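PDB 6VH9: esterase family protein from Staphylococcus aureus, which hydrolyses carboxylic esters as a fluorophosphonate-binding serine hydrolase and probably splits S-formylglutathione into formate and glutathione. Local coordinates for residues Phe118-Ser123 / Lys142-Ser147; Leu200-Lys205 / Lys246-Trp251; Tyr5-Tyr10 / Asn20-Leu25; Lys39-Leu44 / Lys71-Met76; Gly49-Glu54 / Leu158-Phe163. All blocks are in the same frame, centred on the assembly; numbering follows the deposited sequence.

Contact 1 (Phe118-Ser123 / Lys142-Ser147); sequences FIAGHS and KAVPLS. With NA (sodium ion), chain E.
I119 and A143 lie abreast on parallel strands 117-122 and 142-146, which together with helix 124-135 make a beta-alpha-beta crossover in the middle of the alpha/beta-hydrolase sheet. The G121-to-G125 GxSxG sequence has the form of a nucleophile elbow, and S123, the predicted nucleophile, sits at its tight turn with a positive phi of 62°.

Backbone bonds carry the pairing. I119 takes part twice, its N donating to K142 O and its O accepting V144 N at 2.9 Å. The bond from G121 N to V144 O is longer, 3.3 Å. G121 O then takes L146 N at 2.8 Å, and L146 O closes the ladder by accepting S123 N. P145 has no N-H to give; its CD packs on the carbonyl of L200 instead.

Apolar packing covers both faces of the sheet. Toward helix 124-135, I119 CG2 meets A143 CB at 3.6 Å. Toward helix 238-253, A120 CB touches V144 CB at 3.8 Å, and the extended K142 chain runs beside the F118 ring. Its ammonium end goes on to the carbonyl oxygens of M252 and D255.

The polar ends gather at the C-terminal tips. H122 turns away from strand 142-146, ND1 bonding Y57 OH, while S147 OG accepts W241 NE1. S123 OG has a weak bond to H236 NE2. Because S123 places OG anti to its backbone nitrogen (chi1 -172°), that oxygen also reaches the sodium ion, 2.3 Å away, which water 1 binds as well.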
# COMPACT_ATOMS: atom_id res chain seq x y z
N PHE A 118 1.83 25.09 -6.06
CA PHE A 118 3.10 25.01 -6.76
C PHE A 118 3.17 23.73 -7.58
O PHE A 118 2.41 22.78 -7.37
CB PHE A 118 4.26 25.07 -5.76
CG PHE A 118 4.01 26.01 -4.61
CD1 PHE A 118 3.83 27.36 -4.83
CD2 PHE A 118 3.95 25.53 -3.30
CE1 PHE A 118 3.60 28.24 -3.76
CE2 PHE A 118 3.73 26.39 -2.23
CZ PHE A 118 3.55 27.75 -2.46
N ILE A 119 4.10 23.71 -8.53
CA ILE A 119 4.33 22.53 -9.35
C ILE A 119 5.84 22.36 -9.52
O ILE A 119 6.59 23.34 -9.55
CB ILE A 119 3.60 22.64 -10.71
CG1 ILE A 119 3.74 21.35 -11.53
CG2 ILE A 119 4.08 23.87 -11.53
CD1 ILE A 119 2.73 21.27 -12.68
N ALA A 120 6.30 21.10 -9.53
CA ALA A 120 7.72 20.78 -9.64
C ALA A 120 7.88 19.36 -10.18
O ALA A 120 6.93 18.58 -10.19
CB ALA A 120 8.43 20.92 -8.29
N GLY A 121 9.09 19.05 -10.64
CA GLY A 121 9.35 17.73 -11.20
C GLY A 121 10.71 17.65 -11.85
O GLY A 121 11.29 18.68 -12.17
N HIS A 122 11.23 16.44 -12.06
CA HIS A 122 12.57 16.26 -12.61
C HIS A 122 12.52 15.55 -13.96
O HIS A 122 11.70 14.66 -14.18
CB HIS A 122 13.48 15.49 -11.64
CG HIS A 122 13.06 14.07 -11.40
ND1 HIS A 122 12.13 13.73 -10.45
CD2 HIS A 122 13.44 12.91 -11.99
CE1 HIS A 122 11.96 12.42 -10.45
NE2 HIS A 122 12.76 11.90 -11.37
N SER A 123 13.41 15.98 -14.86
CA SER A 123 13.66 15.32 -16.16
C SER A 123 12.37 15.35 -16.98
O SER A 123 11.89 16.46 -17.27
CB SER A 123 14.25 13.94 -15.88
OG SER A 123 14.68 13.32 -17.09
N LYS A 142 4.14 29.24 -8.43
CA LYS A 142 5.56 28.94 -8.59
C LYS A 142 5.73 27.58 -9.26
O LYS A 142 4.94 26.66 -9.03
CB LYS A 142 6.30 28.94 -7.24
CG LYS A 142 6.04 30.18 -6.39
CD LYS A 142 6.72 30.06 -5.02
CE LYS A 142 6.42 31.30 -4.18
NZ LYS A 142 7.28 31.39 -2.96
N ALA A 143 6.80 27.45 -10.04
CA ALA A 143 7.09 26.23 -10.77
C ALA A 143 8.59 25.95 -10.69
O ALA A 143 9.41 26.86 -10.86
CB ALA A 143 6.65 26.33 -12.23
N VAL A 144 8.93 24.69 -10.46
CA VAL A 144 10.33 24.29 -10.28
C VAL A 144 10.71 23.12 -11.18
O VAL A 144 10.58 21.96 -10.77
CB VAL A 144 10.59 23.94 -8.82
CG1 VAL A 144 12.08 23.73 -8.57
CG2 VAL A 144 10.04 25.02 -7.92
N PRO A 145 11.18 23.38 -12.40
CA PRO A 145 11.75 22.30 -13.22
C PRO A 145 13.11 21.89 -12.68
O PRO A 145 14.00 22.73 -12.52
CB PRO A 145 11.87 22.93 -14.62
CG PRO A 145 11.01 24.16 -14.59
CD PRO A 145 11.05 24.64 -13.15
N LEU A 146 13.27 20.60 -12.42
CA LEU A 146 14.54 20.03 -11.99
C LEU A 146 15.12 19.18 -13.10
O LEU A 146 14.46 18.24 -13.57
CB LEU A 146 14.36 19.16 -10.74
CG LEU A 146 13.63 19.80 -9.56
CD1 LEU A 146 13.49 18.78 -8.44
CD2 LEU A 146 14.38 21.04 -9.10
N SER A 147 16.36 19.47 -13.50
CA SER A 147 17.05 18.64 -14.48
C SER A 147 16.16 18.41 -15.70
O SER A 147 16.05 17.30 -16.21
CB SER A 147 17.40 17.29 -13.84
OG SER A 147 18.30 17.43 -12.74
NA NA E . 13.04 11.74 -17.64
O HOH W 1 15.01 10.98 -16.83
O HOH W 2 13.86 11.52 -19.40

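Contact 2 (Leu200-Lys205 / Lys246-Trp251); sequences LIMCGK and KRAITW
L200, on strand 198-204, lies flat over the indole of W251, which comes down from the C-terminal helix 238-253. Strand and helix run nearly antiparallel, 168° between the two short axes, with those axes 10.4 Å apart; only side chains span the gap.

The chief interaction is CH-pi. L200 CB stands 3.5 Å from the centroid of the six-membered ring of W251, only 5° off the ring normal. One branch continues the cover toward the five-membered ring, L200 CD2 lying 3.7 Å from W251 CD2, and the two side chains overlap with their tips pointing opposite ways. W251 can offer this face because its CG is anti to the backbone nitrogen (chi1 174°), which swings the indole down beside the strand. K142 makes a cation-pi contact on the opposite face, and W251 NE1 has a weak bond to Q228 OE1.

Plain apolar packing fills in one helical turn earlier, where L200 CD2 comes within 4.1 Å of A248 CA. Farther along the strand M202 points at A248 and at the guanidinium of R247, but M202 and R247 are each modelled in two conformers, so the detail of that approach is doubtful.

Chemically, at this contact helix and strand are held together by dispersion and by the indole's electron-rich surface. With a lysine on one face and an aliphatic carbon on the other, W251 is sandwiched, and its rotation is probably well restrained.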
# COMPACT_ATOMS: atom_id res chain seq x y z
N LEU A 200 11.91 28.60 -10.56
CA LEU A 200 13.19 28.21 -9.99
C LEU A 200 13.63 26.99 -10.78
O LEU A 200 13.01 25.93 -10.69
CB LEU A 200 13.07 27.89 -8.49
CG LEU A 200 14.33 27.26 -7.87
CD1 LEU A 200 15.47 28.26 -7.85
CD2 LEU A 200 14.08 26.70 -6.47
N ILE A 201 14.70 27.13 -11.56
CA ILE A 201 15.18 26.07 -12.44
C ILE A 201 16.50 25.60 -11.86
O ILE A 201 17.39 26.41 -11.60
CB ILE A 201 15.37 26.58 -13.88
CG1 ILE A 201 14.03 27.04 -14.48
CG2 ILE A 201 16.02 25.50 -14.75
CD1 ILE A 201 14.20 27.84 -15.80
N MET A 202 16.60 24.29 -11.62
CA MET A 202 17.77 23.68 -11.00
C MET A 202 18.30 22.56 -11.87
O MET A 202 17.52 21.82 -12.48
CB MET A 202 17.45 23.13 -9.59
CG MET A 202 16.51 24.01 -8.76
SD MET A 202 16.23 23.35 -7.10
CE MET A 202 17.86 23.46 -6.36
N CYS A 203 19.62 22.41 -11.91
CA CYS A 203 20.20 21.30 -12.66
C CYS A 203 21.62 21.06 -12.18
O CYS A 203 22.34 22.02 -11.89
CB CYS A 203 20.20 21.59 -14.17
SG CYS A 203 20.69 20.16 -15.17
N GLY A 204 22.01 19.79 -12.10
CA GLY A 204 23.39 19.47 -11.74
C GLY A 204 24.33 19.68 -12.93
O GLY A 204 23.99 19.42 -14.08
N LYS A 205 25.54 20.15 -12.62
CA LYS A 205 26.52 20.48 -13.64
C LYS A 205 27.02 19.26 -14.41
O LYS A 205 27.56 19.42 -15.51
CB LYS A 205 27.70 21.22 -13.01
CG LYS A 205 27.34 22.59 -12.48
CD LYS A 205 28.60 23.36 -12.10
CE LYS A 205 28.41 24.86 -12.27
NZ LYS A 205 29.05 25.65 -11.16
N LYS A 246 14.60 19.27 -1.72
CA LYS A 246 14.63 19.85 -0.36
C LYS A 246 14.79 21.36 -0.46
O LYS A 246 14.04 22.07 0.17
CB LYS A 246 15.78 19.25 0.45
CG LYS A 246 15.95 19.85 1.83
CD LYS A 246 17.11 19.25 2.53
CE LYS A 246 17.06 19.47 4.02
NZ LYS A 246 18.22 18.84 4.67
N ARG A 247 15.74 21.83 -1.27
CA ARG A 247 15.99 23.28 -1.46
C ARG A 247 14.79 23.94 -2.16
O ARG A 247 14.27 24.88 -1.59
CB ARG A 247 17.27 23.55 -2.25
CG ARG A 247 18.55 23.11 -1.57
CD ARG A 247 19.84 23.50 -2.28
NE ARG A 247 20.02 23.07 -3.67
CZ ARG A 247 20.61 21.96 -4.06
NH1 ARG A 247 21.11 21.12 -3.17
NH2 ARG A 247 20.72 21.69 -5.34
N ALA A 248 14.15 23.21 -3.05
CA ALA A 248 13.00 23.76 -3.76
C ALA A 248 11.81 23.97 -2.83
O ALA A 248 11.09 24.97 -2.94
CB ALA A 248 12.61 22.86 -4.93
N ILE A 249 11.57 23.02 -1.91
CA ILE A 249 10.42 23.13 -1.02
C ILE A 249 10.57 24.34 -0.10
O ILE A 249 9.61 25.08 0.14
CB ILE A 249 10.23 21.82 -0.22
CG1 ILE A 249 9.63 20.73 -1.10
CG2 ILE A 249 9.37 22.06 1.03
CD1 ILE A 249 9.63 19.33 -0.45
N THR A 250 11.78 24.57 0.42
CA THR A 250 12.01 25.74 1.25
C THR A 250 11.75 27.02 0.47
O THR A 250 11.12 27.95 0.98
CB THR A 250 13.43 25.75 1.79
OG1 THR A 250 13.65 24.56 2.56
CG2 THR A 250 13.66 26.97 2.67
N TRP A 251 12.19 27.06 -0.79
CA TRP A 251 11.97 28.23 -1.63
C TRP A 251 10.49 28.47 -1.88
O TRP A 251 10.01 29.60 -1.80
CB TRP A 251 12.74 28.06 -2.94
CG TRP A 251 12.51 29.13 -3.97
CD1 TRP A 251 13.15 30.33 -4.06
CD2 TRP A 251 11.59 29.08 -5.06
NE1 TRP A 251 12.68 31.04 -5.13
CE2 TRP A 251 11.71 30.30 -5.76
CE3 TRP A 251 10.66 28.13 -5.50
CZ2 TRP A 251 10.95 30.58 -6.90
CZ3 TRP A 251 9.90 28.42 -6.62
CH2 TRP A 251 10.05 29.63 -7.31

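Contact 3 (Tyr5-Tyr10 / Asn20-Leu25); sequences YISLNY and NLTVIL
Y5 lays its phenol ring across strand 17-26 so that the hydroxyl end overlaps T22, with Y5 OH 3.4 Å from T22 CG2. Its CG is anti to the backbone nitrogen (chi1 -179°), a setting that carries the ring over to the partner strand and brings I24 CG1 up to the ring's edge.

The two strands form a beta hairpin at the edge of the sheet. I6 with V23 and L8 with L21 are its hydrogen-bonded pairs; the bond from L8 N to L21 O is nearly straight, 175° at the hydrogen, and 2.8 Å long. On the face of I6, L8, L21 and V23, L8 CD1 packs 3.7 Å from V23 CG2, while I6 CD1 touches L25 CB at 4.0 Å. Y10 puts its ring edge to L21 CD2, and its hydroxyl bonds E99.

On the other face N9 ND2 donates to N20 OD1 at 2.9 Å. The amide planes are nearly perpendicular, 83° apart, and ND2 stands above the N20 carbonyl plane, not on a lone pair.

Strand 3-12 continues the sheet into an antiparallel strand of the second subunit. The apolar face packs partly on helix 93-107 and F108 of its own chain, partly on I6 and I107 of the second subunit. N9 ND2 is shared between N20 and D53 of the third subunit, N20 ND2 goes to E54 of that subunit, and the polar face thus takes part in tetramer contacts.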
# COMPACT_ATOMS: atom_id res chain seq x y z
N TYR A 5 0.79 9.80 5.25
CA TYR A 5 1.18 9.32 3.93
C TYR A 5 0.00 8.53 3.36
O TYR A 5 -0.51 7.62 4.01
CB TYR A 5 2.42 8.43 3.99
CG TYR A 5 2.82 7.96 2.60
CD1 TYR A 5 2.96 8.88 1.57
CD2 TYR A 5 3.02 6.62 2.32
CE1 TYR A 5 3.31 8.47 0.29
CE2 TYR A 5 3.38 6.20 1.05
CZ TYR A 5 3.53 7.13 0.04
OH TYR A 5 3.88 6.73 -1.24
N ILE A 6 -0.43 8.91 2.16
CA ILE A 6 -1.70 8.45 1.62
C ILE A 6 -1.46 7.84 0.26
O ILE A 6 -0.88 8.47 -0.63
CB ILE A 6 -2.72 9.59 1.52
CG1 ILE A 6 -2.92 10.23 2.90
CG2 ILE A 6 -4.05 9.07 0.96
CD1 ILE A 6 -3.88 11.41 2.89
N SER A 7 -2.02 6.66 0.08
CA SER A 7 -1.97 5.94 -1.21
C SER A 7 -3.42 5.82 -1.69
O SER A 7 -4.20 5.29 -0.97
CB SER A 7 -1.32 4.62 -1.00
OG SER A 7 -1.01 4.05 -2.23
N LEU A 8 -3.73 6.39 -2.85
CA LEU A 8 -5.12 6.36 -3.37
C LEU A 8 -5.17 5.67 -4.72
O LEU A 8 -4.41 6.03 -5.55
CB LEU A 8 -5.64 7.76 -3.67
CG LEU A 8 -5.79 8.74 -2.52
CD1 LEU A 8 -4.52 9.54 -2.37
CD2 LEU A 8 -6.97 9.65 -2.78
N ASN A 9 -6.12 4.78 -4.90
CA ASN A 9 -6.31 4.17 -6.22
C ASN A 9 -7.77 4.40 -6.60
O ASN A 9 -8.61 3.95 -5.91
CB ASN A 9 -5.87 2.71 -6.25
CG ASN A 9 -6.04 2.14 -7.63
OD1 ASN A 9 -7.09 2.28 -8.22
ND2 ASN A 9 -5.00 1.55 -8.16
N TYR A 10 -8.00 5.12 -7.69
CA TYR A 10 -9.38 5.43 -8.10
C TYR A 10 -9.53 5.30 -9.61
O TYR A 10 -8.57 5.42 -10.32
CB TYR A 10 -9.82 6.81 -7.62
CG TYR A 10 -9.28 7.98 -8.39
CD1 TYR A 10 -8.13 8.62 -8.01
CD2 TYR A 10 -9.93 8.46 -9.50
CE1 TYR A 10 -7.64 9.71 -8.71
CE2 TYR A 10 -9.46 9.54 -10.22
CZ TYR A 10 -8.31 10.18 -9.82
OH TYR A 10 -7.85 11.24 -10.54
N ASN A 20 -3.04 4.61 -9.56
CA ASN A 20 -2.57 4.94 -8.20
C ASN A 20 -2.11 6.41 -8.20
O ASN A 20 -1.33 6.74 -9.07
CB ASN A 20 -1.44 4.00 -7.78
CG ASN A 20 -1.87 2.55 -7.68
OD1 ASN A 20 -2.56 2.17 -6.74
ND2 ASN A 20 -1.41 1.72 -8.60
N LEU A 21 -2.13 6.98 -7.01
CA LEU A 21 -1.72 8.37 -6.76
C LEU A 21 -1.24 8.39 -5.31
O LEU A 21 -1.82 7.71 -4.50
CB LEU A 21 -2.96 9.24 -6.96
CG LEU A 21 -2.93 10.64 -6.39
CD1 LEU A 21 -2.01 11.52 -7.19
CD2 LEU A 21 -4.31 11.23 -6.42
N THR A 22 -0.18 9.11 -5.02
CA THR A 22 0.23 9.22 -3.62
C THR A 22 0.16 10.67 -3.16
O THR A 22 0.37 11.61 -3.95
CB THR A 22 1.65 8.67 -3.38
OG1 THR A 22 2.59 9.43 -4.12
CG2 THR A 22 1.74 7.20 -3.80
N VAL A 23 -0.15 10.85 -1.87
CA VAL A 23 -0.36 12.17 -1.28
C VAL A 23 0.34 12.24 0.07
O VAL A 23 0.22 11.32 0.89
CB VAL A 23 -1.86 12.50 -1.12
CG1 VAL A 23 -2.05 13.79 -0.32
CG2 VAL A 23 -2.52 12.64 -2.51
N ILE A 24 1.10 13.31 0.29
CA ILE A 24 1.60 13.66 1.62
C ILE A 24 0.71 14.76 2.16
O ILE A 24 0.55 15.81 1.52
CB ILE A 24 3.07 14.11 1.58
CG1 ILE A 24 3.99 12.96 1.20
CG2 ILE A 24 3.48 14.67 2.94
CD1 ILE A 24 5.38 13.42 0.72
N LEU A 25 0.11 14.54 3.33
CA LEU A 25 -0.82 15.48 3.95
C LEU A 25 -0.33 15.77 5.36
O LEU A 25 -0.63 15.02 6.30
CB LEU A 25 -2.24 14.93 3.95
CG LEU A 25 -3.36 15.93 4.23
CD1 LEU A 25 -3.58 16.85 3.02
CD2 LEU A 25 -4.65 15.19 4.58

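Contact 4 (Lys39-Leu44 / Lys71-Met76); sequences KPLKTL and KLAVIM
Strands 42-47 and 72-76 are parallel neighbours in the alpha/beta-hydrolase sheet, with T43 paired to A73 and L44 to V74; between them the chain passes through helices 56-60 and 63-69. The short axes are 29° apart, in keeping with a twisted sheet.

Three backbone bonds make the ladder: A73 N to K42 O, L44 N to A73 O and I75 N to L44 O, the last two both 2.8 Å. Where the strands begin, a water takes over. It accepts from K42 N at 2.9 Å and donates to K71 O at 2.6 Å, bridging the two strands ahead of their first direct bond. K71 is also the C-prime residue of the Schellman motif ending helix 63-69, and its ammonium group forms a salt bridge with D28.

On the face shared with F118, L44 crosses L72, L44 CB lying 4.0 Å from L72 CD2, and L72 CD1 leans over the carbonyl of K42 at 3.7 Å from K42 O. The opposite face, under helix 93-107, has T43 CG2 against I75 CG1 at 3.8 Å. T43 points that methyl anti to its backbone nitrogen and keeps OG1 (chi1 -61°) for L41 O, 3.2 Å away and approached from above the carbonyl plane. L41 CD1 rests on A73 CB.

The T43 hydroxyl is therefore satisfied by a main-chain oxygen, and K71 O and K42 N share the water, while the side chains that meet are mainly apolar: L44 with L72, the T43 methyl with I75, and L41 with A73.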
# COMPACT_ATOMS: atom_id res chain seq x y z
N LYS A 39 -7.88 24.25 8.39
CA LYS A 39 -6.99 25.23 7.73
C LYS A 39 -6.45 24.58 6.46
O LYS A 39 -5.78 23.59 6.60
CB LYS A 39 -5.87 25.62 8.69
CG LYS A 39 -4.90 26.71 8.21
CD LYS A 39 -3.74 26.96 9.15
CE LYS A 39 -2.95 28.22 8.86
NZ LYS A 39 -2.38 28.22 7.49
N PRO A 40 -6.72 25.11 5.26
CA PRO A 40 -6.25 24.52 4.00
C PRO A 40 -4.73 24.59 3.86
O PRO A 40 -4.20 25.56 4.23
CB PRO A 40 -6.92 25.37 2.92
CG PRO A 40 -8.06 26.02 3.63
CD PRO A 40 -7.56 26.27 5.02
N LEU A 41 -4.12 23.57 3.29
CA LEU A 41 -2.67 23.53 3.19
C LEU A 41 -2.19 24.05 1.84
O LEU A 41 -2.85 23.89 0.81
CB LEU A 41 -2.19 22.09 3.37
CG LEU A 41 -2.49 21.41 4.71
CD1 LEU A 41 -2.10 19.93 4.65
CD2 LEU A 41 -1.77 22.13 5.84
N LYS A 42 -1.00 24.65 1.86
CA LYS A 42 -0.28 24.88 0.62
C LYS A 42 0.00 23.54 -0.03
O LYS A 42 0.19 22.53 0.65
CB LYS A 42 1.03 25.62 0.89
CG LYS A 42 0.83 27.04 1.41
CD LYS A 42 2.14 27.77 1.56
CE LYS A 42 1.89 29.14 2.21
NZ LYS A 42 3.04 30.04 1.97
N THR A 43 0.04 23.52 -1.37
CA THR A 43 0.01 22.26 -2.11
C THR A 43 1.01 22.27 -3.26
O THR A 43 1.08 23.24 -4.02
CB THR A 43 -1.39 21.99 -2.68
OG1 THR A 43 -2.32 21.89 -1.61
CG2 THR A 43 -1.42 20.68 -3.45
N LEU A 44 1.78 21.19 -3.37
CA LEU A 44 2.72 21.00 -4.47
C LEU A 44 2.30 19.80 -5.31
O LEU A 44 2.14 18.69 -4.77
CB LEU A 44 4.14 20.80 -3.93
CG LEU A 44 5.20 20.29 -4.91
CD1 LEU A 44 5.53 21.33 -6.00
CD2 LEU A 44 6.46 19.88 -4.14
N LYS A 71 4.83 22.15 6.32
CA LYS A 71 3.37 22.07 6.23
C LYS A 71 2.89 22.06 4.79
O LYS A 71 1.86 22.65 4.45
CB LYS A 71 2.73 23.25 6.98
CG LYS A 71 2.26 23.01 8.39
CD LYS A 71 1.09 23.96 8.65
CE LYS A 71 0.01 23.33 9.48
NZ LYS A 71 0.50 23.04 10.85
N LEU A 72 3.61 21.35 3.93
CA LEU A 72 3.33 21.36 2.49
C LEU A 72 2.71 20.03 2.09
O LEU A 72 3.33 18.98 2.24
CB LEU A 72 4.62 21.62 1.71
CG LEU A 72 4.53 21.62 0.18
CD1 LEU A 72 3.73 22.83 -0.28
CD2 LEU A 72 5.94 21.63 -0.47
N ALA A 73 1.48 20.08 1.59
CA ALA A 73 0.90 18.90 0.96
C ALA A 73 1.57 18.64 -0.38
O ALA A 73 1.87 19.57 -1.13
CB ALA A 73 -0.60 19.07 0.78
N VAL A 74 1.78 17.36 -0.71
CA VAL A 74 2.44 16.98 -1.96
C VAL A 74 1.60 15.93 -2.67
O VAL A 74 1.22 14.92 -2.07
CB VAL A 74 3.88 16.47 -1.72
CG1 VAL A 74 4.57 16.18 -3.05
CG2 VAL A 74 4.70 17.49 -0.92
N ILE A 75 1.34 16.16 -3.95
CA ILE A 75 0.52 15.29 -4.77
C ILE A 75 1.44 14.64 -5.80
O ILE A 75 2.08 15.35 -6.59
CB ILE A 75 -0.60 16.08 -5.47
CG1 ILE A 75 -1.28 17.05 -4.48
CG2 ILE A 75 -1.60 15.14 -6.14
CD1 ILE A 75 -1.97 16.37 -3.30
N MET A 76 1.50 13.32 -5.82
CA MET A 76 2.43 12.62 -6.70
C MET A 76 1.68 11.66 -7.62
O MET A 76 1.40 10.51 -7.23
CB MET A 76 3.50 11.87 -5.89
CG MET A 76 4.54 12.82 -5.31
SD MET A 76 5.34 12.25 -3.80
CE MET A 76 3.95 12.21 -2.65
O HOH W 3 0.41 24.86 4.43

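Contact 5 (Gly49-Glu54 / Leu158-Phe163); sequences GLSSDE and LEWNDF
L158 meets L50 tip to tip, methyl against methyl, with L158 CD2 only 3.2 Å from L50 CD2; so short a gap is tighter than ordinary packing and its exact value is doubtful. L158 lies in the loop between helices 153-156 and 165-169, and L50 stands on the loop that follows strand 42-47.

W160 comes next, its indole lying alongside L50 and reaching back past it toward S51. L50 CD2 is 3.8 Å from W160 CD1, and farther out along the ring S51 CB comes to 3.4 Å from W160 CZ2. The pyrrole nitrogen looks elsewhere: W160 NE1 donates to G16 O of the third subunit.

From W160 the chain folds into a type II turn, closed by F163 N on W160 O at 3.1 Å. That brings F163 back against L50 at about a right angle, with L50 CD2 4.0 Å above one face of its ring, toward the rim. Segment 49-54 has its own type II turn, from G49 to S52, in which S51 OG donates to L50 O at 2.6 Å, in the carbonyl plane and on a lone pair.

L50 is a residue of the sodium site together with S123 and M124, and its backbone N probably helps form the oxyanion hole, as in related hydrolases. Apolar carbons of L158, W160 and F163 around its side chain probably make an apolar wall beside the predicted active site, while the polar edge of W160 serves the subunit interface.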
# COMPACT_ATOMS: atom_id res chain seq x y z
N GLY A 49 9.96 11.56 -13.33
CA GLY A 49 10.64 11.47 -14.60
C GLY A 49 10.39 10.14 -15.29
O GLY A 49 9.62 9.30 -14.84
N LEU A 50 11.08 9.94 -16.42
CA LEU A 50 10.85 8.73 -17.20
C LEU A 50 11.40 7.51 -16.48
O LEU A 50 12.54 7.51 -16.01
CB LEU A 50 11.51 8.87 -18.58
CG LEU A 50 11.39 7.72 -19.59
CD1 LEU A 50 9.95 7.43 -19.93
CD2 LEU A 50 12.14 8.07 -20.87
N SER A 51 10.57 6.47 -16.39
CA SER A 51 10.76 5.17 -15.74
C SER A 51 10.32 5.19 -14.28
O SER A 51 10.22 4.13 -13.68
CB SER A 51 12.20 4.63 -15.84
OG SER A 51 13.07 5.24 -14.91
N SER A 52 10.07 6.36 -13.70
CA SER A 52 9.58 6.45 -12.33
C SER A 52 8.05 6.33 -12.30
O SER A 52 7.40 6.16 -13.33
CB SER A 52 10.06 7.75 -11.69
OG SER A 52 11.47 7.73 -11.52
N ASP A 53 7.47 6.38 -11.11
CA ASP A 53 6.01 6.39 -10.99
C ASP A 53 5.64 7.12 -9.71
O ASP A 53 6.44 7.87 -9.15
CB ASP A 53 5.43 4.97 -11.11
CG ASP A 53 5.74 4.09 -9.90
OD1 ASP A 53 6.35 4.55 -8.91
OD2 ASP A 53 5.36 2.90 -9.95
N GLU A 54 4.40 6.90 -9.24
CA GLU A 54 3.90 7.62 -8.08
C GLU A 54 4.60 7.24 -6.79
O GLU A 54 4.40 7.91 -5.78
CB GLU A 54 2.38 7.42 -7.95
CG GLU A 54 1.93 6.12 -7.29
CD GLU A 54 2.09 4.89 -8.17
OE1 GLU A 54 2.48 5.01 -9.35
OE2 GLU A 54 1.83 3.76 -7.67
N LEU A 158 15.28 10.00 -27.29
CA LEU A 158 15.96 9.14 -26.33
C LEU A 158 15.73 7.67 -26.70
O LEU A 158 14.64 7.30 -27.16
CB LEU A 158 15.36 9.43 -24.95
CG LEU A 158 15.60 8.82 -23.56
CD1 LEU A 158 17.07 9.09 -23.16
CD2 LEU A 158 14.63 9.33 -22.50
N GLU A 159 16.76 6.83 -26.56
CA GLU A 159 16.54 5.41 -26.81
C GLU A 159 16.45 4.68 -25.47
O GLU A 159 17.16 3.69 -25.25
CB GLU A 159 17.65 4.81 -27.68
CG GLU A 159 17.13 3.93 -28.81
CD GLU A 159 16.70 4.74 -30.03
OE1 GLU A 159 15.50 4.69 -30.39
OE2 GLU A 159 17.57 5.41 -30.63
N TRP A 160 15.52 5.10 -24.61
CA TRP A 160 15.32 4.44 -23.33
C TRP A 160 14.47 3.19 -23.49
O TRP A 160 13.64 3.08 -24.40
CB TRP A 160 14.66 5.39 -22.31
CG TRP A 160 14.20 4.70 -21.03
CD1 TRP A 160 12.92 4.36 -20.69
CD2 TRP A 160 15.03 4.27 -19.93
NE1 TRP A 160 12.89 3.75 -19.46
CE2 TRP A 160 14.17 3.68 -18.97
CE3 TRP A 160 16.40 4.32 -19.66
CZ2 TRP A 160 14.64 3.15 -17.76
CZ3 TRP A 160 16.87 3.79 -18.46
CH2 TRP A 160 15.99 3.22 -17.53
N ASN A 161 14.73 2.23 -22.61
CA ASN A 161 14.03 0.96 -22.52
C ASN A 161 12.53 1.09 -22.72
O ASN A 161 11.84 1.72 -21.90
CB ASN A 161 14.32 0.36 -21.15
CG ASN A 161 14.01 -1.11 -21.08
OD1 ASN A 161 13.62 -1.73 -22.07
ND2 ASN A 161 14.15 -1.69 -19.89
N ASP A 162 12.03 0.49 -23.80
CA ASP A 162 10.61 0.32 -24.10
C ASP A 162 9.86 1.63 -24.33
O ASP A 162 8.62 1.63 -24.40
CB ASP A 162 9.91 -0.47 -22.97
CG ASP A 162 8.85 -1.41 -23.50
OD1 ASP A 162 9.03 -1.93 -24.61
OD2 ASP A 162 7.84 -1.62 -22.81
N PHE A 163 10.56 2.75 -24.46
CA PHE A 163 9.92 4.06 -24.61
C PHE A 163 9.50 4.26 -26.07
O PHE A 163 10.28 3.99 -26.98
CB PHE A 163 10.90 5.15 -24.20
CG PHE A 163 10.42 6.54 -24.48
CD1 PHE A 163 9.41 7.10 -23.71
CD2 PHE A 163 11.01 7.31 -25.47
CE1 PHE A 163 8.97 8.40 -23.95
CE2 PHE A 163 10.57 8.60 -25.72
CZ PHE A 163 9.55 9.14 -24.96

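Overall arrangement
Contacts 1 to 4 all reach one eight-stranded sheet. Contact 3 lies at its N-terminal edge, and strand 17-26 hands over to contact 4 by backbone bonds with strand 72-76; contact 4 joins contact 1 where F118 bonds T43, and contact 1 joins contact 2 through strands 142-146 and 198-204. Centres of contacts 1 and 2 are 8 Å apart, those of 3 and 2 about 24 Å. Contact 5 stands off the sheet, 17 Å from contact 1 between centres and bracketing it in sequence, though its E54 reaches T22 and M76. The S123 elbow thus lies at the end of a central strand, with pocket loops beside it and subunit contacts at contacts 3 and 5.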